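Local coordinates for cyclic GMP-AMP synthase-like receptor (Tribolium castaneum, PDB 7LT2), which senses double-stranded RNA and answers it by joining ATP and GTP into the cyclic dinucleotide 2',3'-cGAMP in insect innate immunity, at residues 43-46 with 47-51; 101-104 with 105-109; 140-143 with 144-148; 198-201 with 202-206. All blocks are in the same frame, centred on the assembly; numbering follows the deposited sequence.

Overall arrangement
All four contacts are local ones, between side chains a few residues apart; contacts 2, 3 and 4 lie in the nucleotidyltransferase domain, and contact 1 leads into the same mixed sheet. Contacts 1 and 3 pack directly against each other: F46 CG of contact 1 lies 3.6 Å from L141 CD2 of contact 3. Contact 1 also touches contact 4, with R51 CD 3.9 Å from V199 CG1. Contact 2 stands apart, its nearest atoms about 7 Å from contact 1 and about 17 Å from contact 3. Towards the active site, the side chains of V142 and D193, a probable metal ligand as in relatives, are about 10 Å apart, and those of W205 and F244, which probably binds GTP, about 3 Å.

Contact 1. Residues 43-46 with 47-51; sequences DPLF and KALFR
F46 and F50, one helical turn apart, lie side by side with their rings obliquely inclined, where the short helix 44-49 passes into strand 50-56 of the mixed sheet. D43 is the N-cap: its OD2 accepts from F46 N at 2.8 Å, and a short acidic side chain suits a helix start, where backbone N-H groups lack carbonyl partners. P44 fits the first turn, since proline has no N-H to leave unpaired there.

The F46 side chain can be followed outward. From CB the chain turns to put CG anti to the backbone N (chi1 170°), which leads the ring along the helix towards F50. CE1 and CZ do the touching, with CZ 3.7 Å from F50 CD1. The two ring planes meet at 49°, while F50 CB lies over one F46 face, 4.3 Å from the ring centroid, as a CH-pi contact. M39, W137, L141, I75 and L77 also touch the F46 side chain, so a large apolar ring suits this buried place between two helices and the sheet.

L45 and L49 run alongside each other on a second buried strip, CD1 to CD1 at 3.9 Å, beside Y115. Exposed K47 extends its chain away from the contact. At the helix end F50 N donates to F46 O at 2.9 Å, closing the last turn before the strand.

Contact 2. Residues 101-104 with 105-109; sequences NNLD and GWLRQ
The backbone of 102-108 winds through little more than one helical turn, with L107 N donating to L103 O at 2.9 Å, flanked by the bonds from W106 N to N102 O and from R108 N to D104 O. L103 and L107 cross obliquely on one flank, L103 CD1 lying 4.1 Å from L107 CD2. With CG anti to the backbone N (chi1 -179°), L103 sends its branches along the helix, and its CD1 also meets the edge of the W106 ring, near the ring plane. Branched leucine can thus touch two neighbours at once. The indole reaches onward to P80 and E111 and meets Y115 edge-to-face, as a broad aromatic can.

N102 holds the N-cap position. Its OD1 accepts a hydrogen bond from a water at 2.7 Å, and that water makes a weak link to G105 N; ND2 is taken by Y82 O. The amide of N102 packs close to G105, OD1 lying 3.6 Å from G105 CA, which glycine, having no side chain, readily allows.

On the exposed flank R108 bends at chi3 (-73°) and folds its guanidinium back, one face lying over D104 O. The carboxylate of D104 instead makes its salt bridge through OD1 to R119. Polar, flexible residues suit this outer face, whereas apolar L103 suits its buried place, with L107 at the margin. The whole is a short, N-capped helix on the surface, following strand 95-100 of the nucleotidyltransferase domain.

Contact 3. Residues 140-143 with 144-148; sequences SLVQ and KTLNT
V142 and L146 form the close-packed side of helix 131-147, an amphipathic helix of the nucleotidyltransferase domain that lies against helix 18-42 and strand 164-171. The two side chains run alongside each other, pointing the same way, with V142 CG1 3.9 Å from L146 CD1. L146 CG is held beside its own backbone N (chi1 -70°), which lays the branch back over V142 O, 3.2 Å from CG. F35 and W170 also touch L146, so a large branched apolar residue suits this meeting of helix and sheet.

T145 belongs to the buried part too, although it carries a hydroxyl. OG1 donates to L141 O at 2.9 Å, and T145 N donates to the same oxygen; the two donors come from opposite faces of the carbonyl plane. Returning a side-chain hydroxyl to the preceding turn lets threonine sit among apolar neighbours such as M39 with its polar atom satisfied. L141 CD1 lies 3.9 Å from T145 OG1.

The other flank is much looser. S140 and N147 are exposed, and a small hydroxyl and an amide are both suited to water. K144 is exposed as well, but its long chain runs out fully extended and reaches Q42 O through NZ, whereas Q143 bends at chi2 (-80°) and touches W170. Further along, T145 O accepts twice from T148, from its N at 3.0 Å and from its OG1 at 2.8 Å, the hydroxyl meeting a lone pair in the carbonyl plane.

Contact 4. Residues 198-201 with 202-206; sequences FVFS and GDKWP
S201 O accepts from K204 N at 3.0 Å, with an N-H...O angle of 161°, and so closes the short 3-10 turn 202-204 that follows strand 188-200. The donor stands above the carbonyl plane, 39° out of it, as the tight winding brings the N-H back across three residues. W205 N then donates to G202 O at 3.1 Å, continuing the same turn. G202 opens the turn with ordinary helical backbone angles, and the polar S201 and D203 suit the surface around it.

F200 and K204 supply the apolar touch: CB meets CB at 4.0 Å, and K204 CG lies 4.1 Å from F200 CB, oblique to the phenyl ring. The first torsion of K204 (chi1 -47°), with CG beside the backbone N, sets that methylene by F200 CB, and a bend at chi2 then carries the rest of the chain away. F200 is buried, its side chain touching I224 of the adjoining strand 222-225, a place for a bulky apolar group; lysine offers it a greasy stem while the amine leads away from F200.

Beyond the turn the W205 ring meets those of F222 and F244, and F244 probably binds GTP, as in relatives, which places this loop beside the probable nucleotide pocket. A broad indole with one N-H suits a place where aromatic and polar neighbours meet, and W205 NE1 donates to the backbone oxygen of R211.

Contact 1. Residues 43-46 with 47-51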
loop_
_atom_site.group_PDB
_atom_site.type_symbol
_atom_site.label_atom_id
_atom_site.label_comp_id
_atom_site.label_asym_id
_atom_site.label_seq_id
_atom_site.Cartn_x
_atom_site.Cartn_y
_atom_site.Cartn_z
ATOM N N ASP A 43 3.604 26.416 1.464
ATOM C CA ASP A 43 2.467 26.488 2.371
ATOM C C ASP A 43 2.902 26.301 3.818
ATOM O O ASP A 43 3.221 25.180 4.236
ATOM C CB ASP A 43 1.416 25.439 2.007
ATOM C CG ASP A 43 0.090 25.694 2.686
ATOM O OD1 ASP A 43 -0.617 26.636 2.273
ATOM O OD2 ASP A 43 -0.245 24.961 3.638
ATOM N N PRO A 44 2.908 27.370 4.617
ATOM C CA PRO A 44 3.281 27.219 6.032
ATOM C C PRO A 44 2.389 26.256 6.799
ATOM O O PRO A 44 2.871 25.589 7.722
ATOM C CB PRO A 44 3.165 28.651 6.574
ATOM C CG PRO A 44 3.358 29.523 5.370
ATOM C CD PRO A 44 2.722 28.776 4.231
ATOM N N LEU A 45 1.101 26.170 6.460
ATOM C CA LEU A 45 0.228 25.230 7.157
ATOM C C LEU A 45 0.631 23.789 6.867
ATOM O O LEU A 45 0.609 22.944 7.771
ATOM C CB LEU A 45 -1.231 25.471 6.769
ATOM C CG LEU A 45 -2.275 24.555 7.419
ATOM C CD1 LEU A 45 -2.130 24.499 8.936
ATOM C CD2 LEU A 45 -3.684 25.014 7.034
ATOM N N PHE A 46 1.018 23.484 5.622
ATOM C CA PHE A 46 1.531 22.147 5.342
ATOM C C PHE A 46 2.805 21.879 6.122
ATOM O O PHE A 46 2.984 20.787 6.670
ATOM C CB PHE A 46 1.795 21.941 3.849
ATOM C CG PHE A 46 2.554 20.666 3.550
ATOM C CD1 PHE A 46 1.962 19.430 3.757
ATOM C CD2 PHE A 46 3.867 20.705 3.103
ATOM C CE1 PHE A 46 2.661 18.251 3.503
ATOM C CE2 PHE A 46 4.571 19.527 2.849
ATOM C CZ PHE A 46 3.963 18.305 3.048
ATOM N N LYS A 47 3.708 22.861 6.180
ATOM C CA LYS A 47 4.943 22.649 6.925
ATOM C C LYS A 47 4.647 22.373 8.393
ATOM O O LYS A 47 5.282 21.511 9.011
ATOM C CB LYS A 47 5.868 23.855 6.775
ATOM C CG LYS A 47 7.258 23.627 7.355
ATOM C CD LYS A 47 8.147 24.825 7.108
ATOM C CE LYS A 47 9.565 24.564 7.594
ATOM N NZ LYS A 47 10.476 25.623 7.102
ATOM N N ALA A 48 3.655 23.071 8.955
ATOM C CA ALA A 48 3.300 22.862 10.355
ATOM C C ALA A 48 2.655 21.497 10.573
ATOM O O ALA A 48 2.945 20.826 11.570
ATOM C CB ALA A 48 2.366 23.977 10.831
ATOM N N LEU A 49 1.778 21.071 9.656
ATOM C CA LEU A 49 1.081 19.796 9.823
ATOM C C LEU A 49 1.987 18.599 9.561
ATOM O O LEU A 49 1.803 17.541 10.175
ATOM C CB LEU A 49 -0.114 19.728 8.880
ATOM C CG LEU A 49 -1.354 20.504 9.316
ATOM C CD1 LEU A 49 -2.272 20.682 8.122
ATOM C CD2 LEU A 49 -2.052 19.732 10.418
ATOM N N PHE A 50 2.946 18.739 8.655
ATOM C CA PHE A 50 3.710 17.587 8.189
ATOM C C PHE A 50 4.519 16.963 9.318
ATOM O O PHE A 50 5.221 17.658 10.063
ATOM C CB PHE A 50 4.637 17.988 7.045
ATOM C CG PHE A 50 5.498 16.863 6.550
ATOM C CD1 PHE A 50 4.978 15.900 5.703
ATOM C CD2 PHE A 50 6.822 16.764 6.936
ATOM C CE1 PHE A 50 5.764 14.860 5.242
ATOM C CE2 PHE A 50 7.615 15.721 6.475
ATOM C CZ PHE A 50 7.086 14.774 5.636
ATOM N N ARG A 51 4.416 15.641 9.441
ATOM C CA ARG A 51 5.223 14.875 10.380
ATOM C C ARG A 51 6.230 13.971 9.684
ATOM O O ARG A 51 7.428 14.034 9.986
ATOM C CB ARG A 51 4.320 14.039 11.295
ATOM C CG ARG A 51 5.073 13.215 12.328
ATOM C CD ARG A 51 4.119 12.618 13.352
ATOM N NE ARG A 51 4.811 11.782 14.326
ATOM C CZ ARG A 51 5.353 12.235 15.449
ATOM N NH1 ARG A 51 5.313 13.518 15.767
ATOM N NH2 ARG A 51 5.946 11.376 16.276
#

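Contact 2. Residues 101-104 with 105-109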
loop_
_atom_site.group_PDB
_atom_site.type_symbol
_atom_site.label_atom_id
_atom_site.label_comp_id
_atom_site.label_asym_id
_atom_site.label_seq_id
_atom_site.Cartn_x
_atom_site.Cartn_y
_atom_site.Cartn_z
ATOM N N ASN A 101 -12.673 18.930 18.941
ATOM C CA ASN A 101 -13.497 19.509 19.998
ATOM C C ASN A 101 -12.979 20.842 20.527
ATOM O O ASN A 101 -13.679 21.481 21.321
ATOM C CB ASN A 101 -13.632 18.525 21.169
ATOM C CG ASN A 101 -14.616 17.403 20.882
ATOM O OD1 ASN A 101 -15.493 17.531 20.029
ATOM N ND2 ASN A 101 -14.478 16.299 21.607
ATOM N N ASN A 102 -11.788 21.287 20.113
ATOM C CA ASN A 102 -11.196 22.488 20.701
ATOM C C ASN A 102 -10.310 23.213 19.686
ATOM O O ASN A 102 -9.235 23.716 20.028
ATOM C CB ASN A 102 -10.393 22.148 21.961
ATOM C CG ASN A 102 -10.006 23.385 22.769
ATOM O OD1 ASN A 102 -10.799 24.307 22.931
ATOM N ND2 ASN A 102 -8.770 23.408 23.264
ATOM N N LEU A 103 -10.753 23.293 18.430
ATOM C CA LEU A 103 -9.961 24.026 17.446
ATOM C C LEU A 103 -9.840 25.500 17.816
ATOM O O LEU A 103 -8.772 26.098 17.656
ATOM C CB LEU A 103 -10.555 23.881 16.042
ATOM C CG LEU A 103 -9.746 24.622 14.969
ATOM C CD1 LEU A 103 -8.293 24.181 14.997
ATOM C CD2 LEU A 103 -10.338 24.429 13.573
ATOM N N ASP A 104 -10.926 26.103 18.308
ATOM C CA ASP A 104 -10.874 27.516 18.673
ATOM C C ASP A 104 -9.825 27.776 19.745
ATOM O O ASP A 104 -9.088 28.764 19.672
ATOM C CB ASP A 104 -12.243 27.991 19.149
ATOM C CG ASP A 104 -13.246 28.108 18.021
ATOM O OD1 ASP A 104 -12.861 27.910 16.851
ATOM O OD2 ASP A 104 -14.423 28.403 18.311
ATOM N N GLY A 105 -9.753 26.914 20.757
ATOM C CA GLY A 105 -8.747 27.091 21.790
ATOM C C GLY A 105 -7.336 26.973 21.260
ATOM O O GLY A 105 -6.434 27.667 21.730
ATOM N N TRP A 106 -7.125 26.097 20.272
ATOM C CA TRP A 106 -5.818 26.010 19.634
ATOM C C TRP A 106 -5.508 27.276 18.843
ATOM O O TRP A 106 -4.371 27.759 18.856
ATOM C CB TRP A 106 -5.762 24.770 18.735
ATOM C CG TRP A 106 -4.515 24.677 17.909
ATOM C CD1 TRP A 106 -4.429 24.687 16.545
ATOM C CD2 TRP A 106 -3.170 24.578 18.395
ATOM N NE1 TRP A 106 -3.117 24.589 16.154
ATOM C CE2 TRP A 106 -2.324 24.525 17.271
ATOM C CE3 TRP A 106 -2.603 24.520 19.671
ATOM C CZ2 TRP A 106 -0.938 24.417 17.384
ATOM C CZ3 TRP A 106 -1.226 24.415 19.781
ATOM C CH2 TRP A 106 -0.410 24.360 18.643
ATOM N N LEU A 107 -6.506 27.827 18.142
ATOM C CA LEU A 107 -6.270 29.044 17.371
ATOM C C LEU A 107 -5.886 30.210 18.272
ATOM O O LEU A 107 -5.164 31.115 17.837
ATOM C CB LEU A 107 -7.505 29.387 16.536
ATOM C CG LEU A 107 -7.936 28.326 15.516
ATOM C CD1 LEU A 107 -9.202 28.760 14.781
ATOM C CD2 LEU A 107 -6.812 28.027 14.536
ATOM N N ARG A 108 -6.340 30.204 19.526
ATOM C CA ARG A 108 -6.001 31.267 20.465
ATOM C C ARG A 108 -4.615 31.101 21.071
ATOM O O ARG A 108 -4.179 31.978 21.825
ATOM C CB ARG A 108 -7.052 31.343 21.575
ATOM C CG ARG A 108 -8.377 31.922 21.104
ATOM C CD ARG A 108 -9.349 32.128 22.250
ATOM N NE ARG A 108 -9.887 30.870 22.752
ATOM C CZ ARG A 108 -11.110 30.424 22.500
ATOM N NH1 ARG A 108 -11.964 31.120 21.765
ATOM N NH2 ARG A 108 -11.489 29.252 23.002
ATOM N N GLN A 109 -3.928 30.007 20.764
ATOM C CA GLN A 109 -2.553 29.808 21.186
ATOM C C GLN A 109 -1.599 30.449 20.183
ATOM O O GLN A 109 -1.944 30.629 19.011
ATOM C CB GLN A 109 -2.257 28.317 21.312
ATOM C CG GLN A 109 -2.988 27.646 22.458
ATOM C CD GLN A 109 -2.519 28.140 23.813
ATOM O OE1 GLN A 109 -3.047 29.111 24.349
ATOM N NE2 GLN A 109 -1.520 27.471 24.372
HETATM O O HOH W 1 -12.802 25.396 21.473
#

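Contact 3. Residues 140-143 with 144-148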
loop_
_atom_site.group_PDB
_atom_site.type_symbol
_atom_site.label_atom_id
_atom_site.label_comp_id
_atom_site.label_asym_id
_atom_site.label_seq_id
_atom_site.Cartn_x
_atom_site.Cartn_y
_atom_site.Cartn_z
ATOM N N SER A 140 -4.296 21.041 -4.744
ATOM C CA SER A 140 -3.910 22.429 -4.974
ATOM C C SER A 140 -2.454 22.672 -4.591
ATOM O O SER A 140 -1.708 23.323 -5.333
ATOM C CB SER A 140 -4.843 23.357 -4.193
ATOM O OG SER A 140 -4.404 24.698 -4.252
ATOM N N LEU A 141 -2.025 22.133 -3.446
ATOM C CA LEU A 141 -0.646 22.321 -3.005
ATOM C C LEU A 141 0.343 21.655 -3.957
ATOM O O LEU A 141 1.407 22.216 -4.249
ATOM C CB LEU A 141 -0.478 21.775 -1.587
ATOM C CG LEU A 141 0.926 21.778 -0.988
ATOM C CD1 LEU A 141 1.551 23.172 -1.046
ATOM C CD2 LEU A 141 0.866 21.263 0.436
ATOM N N VAL A 142 0.012 20.463 -4.454
ATOM C CA VAL A 142 0.889 19.791 -5.408
ATOM C C VAL A 142 1.009 20.597 -6.699
ATOM O O VAL A 142 2.113 20.774 -7.231
ATOM C CB VAL A 142 0.393 18.356 -5.659
ATOM C CG1 VAL A 142 1.154 17.723 -6.816
ATOM C CG2 VAL A 142 0.568 17.526 -4.385
ATOM N N GLN A 143 -0.115 21.115 -7.212
ATOM C CA GLN A 143 -0.074 21.958 -8.407
ATOM C C GLN A 143 0.777 23.200 -8.171
ATOM O O GLN A 143 1.614 23.565 -9.005
ATOM C CB GLN A 143 -1.496 22.362 -8.821
ATOM C CG GLN A 143 -2.376 21.220 -9.315
ATOM C CD GLN A 143 -2.089 20.838 -10.756
ATOM O OE1 GLN A 143 -1.147 21.337 -11.367
ATOM N NE2 GLN A 143 -2.905 19.945 -11.305
ATOM N N LYS A 144 0.560 23.869 -7.037
ATOM C CA LYS A 144 1.345 25.050 -6.699
ATOM C C LYS A 144 2.833 24.734 -6.696
ATOM O O LYS A 144 3.645 25.512 -7.214
ATOM C CB LYS A 144 0.898 25.584 -5.336
ATOM C CG LYS A 144 1.469 26.932 -4.948
ATOM C CD LYS A 144 0.959 27.339 -3.573
ATOM C CE LYS A 144 1.483 28.711 -3.168
ATOM N NZ LYS A 144 0.840 29.151 -1.896
ATOM N N THR A 145 3.201 23.579 -6.135
ATOM C CA THR A 145 4.600 23.173 -6.047
ATOM C C THR A 145 5.173 22.846 -7.422
ATOM O O THR A 145 6.281 23.280 -7.761
ATOM C CB THR A 145 4.720 21.973 -5.108
ATOM O OG1 THR A 145 4.232 22.333 -3.807
ATOM C CG2 THR A 145 6.170 21.519 -4.990
ATOM N N LEU A 146 4.429 22.080 -8.229
ATOM C CA LEU A 146 4.891 21.740 -9.576
ATOM C C LEU A 146 5.225 22.986 -10.393
ATOM O O LEU A 146 6.182 22.981 -11.177
ATOM C CB LEU A 146 3.832 20.898 -10.290
ATOM C CG LEU A 146 3.626 19.463 -9.790
ATOM C CD1 LEU A 146 2.299 18.917 -10.297
ATOM C CD2 LEU A 146 4.767 18.571 -10.234
ATOM N N ASN A 147 4.456 24.066 -10.220
ATOM C CA ASN A 147 4.691 25.287 -10.987
ATOM C C ASN A 147 6.014 25.960 -10.648
ATOM O O ASN A 147 6.527 26.728 -11.472
ATOM C CB ASN A 147 3.556 26.295 -10.765
ATOM C CG ASN A 147 2.258 25.871 -11.414
ATOM O OD1 ASN A 147 2.246 25.088 -12.362
ATOM N ND2 ASN A 147 1.149 26.403 -10.911
ATOM N N THR A 148 6.572 25.706 -9.462
ATOM C CA THR A 148 7.817 26.343 -9.057
ATOM C C THR A 148 9.056 25.566 -9.483
ATOM O O THR A 148 10.171 26.059 -9.289
ATOM C CB THR A 148 7.853 26.540 -7.535
ATOM O OG1 THR A 148 7.973 25.266 -6.884
ATOM C CG2 THR A 148 6.591 27.234 -7.056
#

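Contact 4. Residues 198-201 with 202-206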
loop_
_atom_site.group_PDB
_atom_site.type_symbol
_atom_site.label_atom_id
_atom_site.label_comp_id
_atom_site.label_asym_id
_atom_site.label_seq_id
_atom_site.Cartn_x
_atom_site.Cartn_y
_atom_site.Cartn_z
ATOM N N PHE A 198 -3.814 11.573 7.908
ATOM C CA PHE A 198 -3.673 12.125 9.251
ATOM C C PHE A 198 -3.242 11.026 10.211
ATOM O O PHE A 198 -3.860 9.957 10.251
ATOM C CB PHE A 198 -4.970 12.788 9.721
ATOM C CG PHE A 198 -5.200 14.136 9.102
ATOM C CD1 PHE A 198 -4.676 15.279 9.685
ATOM C CD2 PHE A 198 -5.914 14.258 7.925
ATOM C CE1 PHE A 198 -4.882 16.523 9.108
ATOM C CE2 PHE A 198 -6.117 15.494 7.346
ATOM C CZ PHE A 198 -5.601 16.626 7.935
ATOM N N VAL A 199 -2.184 11.295 10.982
ATOM C CA VAL A 199 -1.537 10.299 11.835
ATOM C C VAL A 199 -1.853 10.593 13.297
ATOM O O VAL A 199 -1.963 11.757 13.704
ATOM C CB VAL A 199 -0.011 10.252 11.589
ATOM C CG1 VAL A 199 0.653 11.592 11.912
ATOM C CG2 VAL A 199 0.630 9.103 12.371
ATOM N N PHE A 200 -2.020 9.531 14.082
ATOM C CA PHE A 200 -2.429 9.639 15.477
ATOM C C PHE A 200 -1.571 8.737 16.349
ATOM O O PHE A 200 -0.961 7.777 15.874
ATOM C CB PHE A 200 -3.904 9.278 15.643
ATOM C CG PHE A 200 -4.813 10.135 14.827
ATOM C CD1 PHE A 200 -5.248 11.350 15.310
ATOM C CD2 PHE A 200 -5.204 9.740 13.558
ATOM C CE1 PHE A 200 -6.079 12.153 14.553
ATOM C CE2 PHE A 200 -6.031 10.536 12.799
ATOM C CZ PHE A 200 -6.468 11.743 13.295
ATOM N N SER A 201 -1.529 9.065 17.640
ATOM C CA SER A 201 -0.770 8.309 18.624
ATOM C C SER A 201 -1.596 7.140 19.152
ATOM O O SER A 201 -2.798 7.018 18.896
ATOM C CB SER A 201 -0.331 9.207 19.785
ATOM O OG SER A 201 -1.442 9.571 20.591
ATOM N N GLY A 202 -0.926 6.283 19.923
ATOM C CA GLY A 202 -1.533 5.035 20.351
ATOM C C GLY A 202 -2.810 5.206 21.147
ATOM O O GLY A 202 -3.683 4.336 21.112
ATOM N N ASP A 203 -2.946 6.329 21.861
ATOM C CA ASP A 203 -4.133 6.566 22.678
ATOM C C ASP A 203 -5.412 6.614 21.854
ATOM O O ASP A 203 -6.491 6.345 22.393
ATOM C CB ASP A 203 -3.986 7.876 23.455
ATOM C CG ASP A 203 -2.767 7.888 24.351
ATOM O OD1 ASP A 203 -2.325 6.795 24.763
ATOM O OD2 ASP A 203 -2.256 8.989 24.645
ATOM N N LYS A 204 -5.324 6.955 20.573
ATOM C CA LYS A 204 -6.496 7.108 19.724
ATOM C C LYS A 204 -6.862 5.827 18.985
ATOM O O LYS A 204 -7.816 5.839 18.200
ATOM C CB LYS A 204 -6.269 8.240 18.715
ATOM C CG LYS A 204 -5.708 9.515 19.335
ATOM C CD LYS A 204 -6.566 10.000 20.494
ATOM C CE LYS A 204 -5.834 11.052 21.318
ATOM N NZ LYS A 204 -6.635 11.498 22.490
ATOM N N TRP A 205 -6.134 4.739 19.221
ATOM C CA TRP A 205 -6.383 3.485 18.517
ATOM C C TRP A 205 -7.815 3.016 18.772
ATOM O O TRP A 205 -8.249 2.969 19.931
ATOM C CB TRP A 205 -5.379 2.430 18.982
ATOM C CG TRP A 205 -5.366 1.150 18.183
ATOM C CD1 TRP A 205 -6.284 0.142 18.235
ATOM C CD2 TRP A 205 -4.363 0.732 17.246
ATOM N NE1 TRP A 205 -5.926 -0.868 17.372
ATOM C CE2 TRP A 205 -4.752 -0.530 16.753
ATOM C CE3 TRP A 205 -3.181 1.307 16.770
ATOM C CZ2 TRP A 205 -3.999 -1.231 15.809
ATOM C CZ3 TRP A 205 -2.434 0.610 15.828
ATOM C CH2 TRP A 205 -2.844 -0.646 15.365
ATOM N N PRO A 206 -8.574 2.664 17.732
ATOM C CA PRO A 206 -9.989 2.308 17.933
ATOM C C PRO A 206 -10.139 0.990 18.680
ATOM O O PRO A 206 -9.374 0.045 18.467
ATOM C CB PRO A 206 -10.535 2.205 16.502
ATOM C CG PRO A 206 -9.332 1.883 15.667
ATOM C CD PRO A 206 -8.185 2.622 16.313
#